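Hypothetical protein YCHN (Escherichia coli, PDB 1JX7) is of unknown function but assembles as a homohexamer, a dimer of trimers, and belongs to the DsrE/DsrF-like family. Local coordinates at residues 77-80 and 81-85. Sequence-based numbering, arbitrary orientation.
Sequences LCKT and CTDGR
Cys81 turns its thiol back to Cys78, its SG lying 3.8 Å from Cys78 CB and 4.0 Å from Cys78 SG, too far for a disulfide. Cys78 holds its SG anti to the backbone N (chi1 -166°), which sets the sulfur beside its own carbonyl carbon, leaving CB nearer Cys81 SG; Arg23 of a neighbouring subunit packs against Cys78. Thr82 comes next. Its N-H gives a nearly straight 2.9 Å bond to Cys78 O, the first rung of helix 79-84, while its methyl CG2 sits 3.7 Å from Leu77 CB, tying the helix to the end of strand 75-78. OG1 of Thr82 stands 3.0 Å from Lys79 O, an unsettled bond, and is hydrogen-bonded to Ser88 OG. Strand, short helix and strand 96-99 make one beta-alpha-beta unit of the parallel sheet, with Cys78 at the N-cap; two cysteines spaced CxxC at a helix start recall the thioredoxin pattern, though no redox role is established here. At Asp83 the main-chain N bonds Lys79 O, and the carboxylate folds back over the same turn, OD2 lying 3.4 Å from Lys79 CG. The lysine chain crosses it at a slant, bent at chi2 (67°), but its NZ stays 4.9 Å from Asp83 OD2, an opposite charge nearby without a salt bridge. Since OD1 of Asp83 also bonds Ser88 OG, an alanine here would probably leave that serine hydroxyl without this acceptor and deprive the lysine chain of the carboxylate beside it. Gly84 N makes the next helix bond, to Thr80 O, longer at 3.3 Å and tilted from the carbonyl plane.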
loop_
_atom_site.group_PDB
_atom_site.type_symbol
_atom_site.label_atom_id
_atom_site.label_comp_id
_atom_site.label_asym_id
_atom_site.label_seq_id
_atom_site.Cartn_x
_atom_site.Cartn_y
_atom_site.Cartn_z
ATOM N N LEU A 77 0.848 9.271 20.408
ATOM C CA LEU A 77 1.289 8.043 19.752
ATOM C C LEU A 77 0.567 6.890 20.461
ATOM O O LEU A 77 0.540 6.838 21.689
ATOM C CB LEU A 77 2.800 7.858 19.887
ATOM C CG LEU A 77 3.743 8.997 19.506
ATOM C CD1 LEU A 77 5.174 8.513 19.639
ATOM C CD2 LEU A 77 3.494 9.458 18.092
ATOM N N CYS A 78 -0.014 5.970 19.688
ATOM C CA CYS A 78 -0.742 4.843 20.263
ATOM C C CYS A 78 0.141 3.904 21.067
ATOM O O CYS A 78 1.141 3.378 20.569
ATOM C CB CYS A 78 -1.455 4.059 19.164
ATOM S SG CYS A 78 -2.688 2.909 19.801
ATOM N N LYS A 79 -0.256 3.683 22.319
ATOM C CA LYS A 79 0.459 2.826 23.259
ATOM C C LYS A 79 0.784 1.416 22.729
ATOM O O LYS A 79 1.940 0.999 22.709
ATOM C CB LYS A 79 -0.367 2.722 24.533
ATOM C CG LYS A 79 0.259 1.906 25.628
ATOM C CD LYS A 79 1.494 2.576 26.163
ATOM C CE LYS A 79 1.787 2.039 27.541
ATOM N NZ LYS A 79 0.525 2.113 28.327
ATOM N N THR A 80 -0.243 0.682 22.307
ATOM C CA THR A 80 -0.006 -0.669 21.818
ATOM C C THR A 80 0.935 -0.676 20.626
ATOM O O THR A 80 1.758 -1.578 20.493
ATOM C CB THR A 80 -1.327 -1.373 21.423
ATOM O OG1 THR A 80 -2.138 -0.493 20.644
ATOM C CG2 THR A 80 -2.077 -1.799 22.671
ATOM N N CYS A 81 0.822 0.321 19.768
ATOM C CA CYS A 81 1.673 0.408 18.590
ATOM C C CYS A 81 3.135 0.653 18.951
ATOM O O CYS A 81 4.017 -0.073 18.494
ATOM C CB CYS A 81 1.174 1.521 17.654
ATOM S SG CYS A 81 -0.453 1.215 16.918
ATOM N N THR A 82 3.387 1.673 19.770
ATOM C CA THR A 82 4.746 2.006 20.170
ATOM C C THR A 82 5.426 0.865 20.916
ATOM O O THR A 82 6.625 0.632 20.742
ATOM C CB THR A 82 4.783 3.250 21.073
ATOM O OG1 THR A 82 4.134 2.970 22.312
ATOM C CG2 THR A 82 4.084 4.405 20.411
ATOM N N ASP A 83 4.670 0.149 21.761
ATOM C CA ASP A 83 5.239 -0.964 22.510
ATOM C C ASP A 83 5.740 -2.049 21.554
ATOM O O ASP A 83 6.822 -2.605 21.731
ATOM C CB ASP A 83 4.212 -1.587 23.457
ATOM C CG ASP A 83 3.727 -0.614 24.510
ATOM O OD1 ASP A 83 4.558 0.013 25.191
ATOM O OD2 ASP A 83 2.490 -0.487 24.669
ATOM N N GLY A 84 4.929 -2.344 20.537
ATOM C CA GLY A 84 5.295 -3.367 19.583
ATOM C C GLY A 84 6.544 -3.024 18.795
ATOM O O GLY A 84 7.275 -3.928 18.378
ATOM N N ARG A 85 6.805 -1.739 18.601
ATOM C CA ARG A 85 7.970 -1.329 17.829
ATOM C C ARG A 85 9.157 -0.903 18.714
ATOM O O ARG A 85 10.184 -0.447 18.213
ATOM C CB ARG A 85 7.569 -0.216 16.854
ATOM C CG ARG A 85 6.087 -0.251 16.504
ATOM C CD ARG A 85 5.751 -0.116 15.029
ATOM N NE ARG A 85 4.323 -0.382 14.821
ATOM C CZ ARG A 85 3.748 -0.602 13.635
ATOM N NH1 ARG A 85 4.473 -0.596 12.523
ATOM N NH2 ARG A 85 2.449 -0.848 13.563
#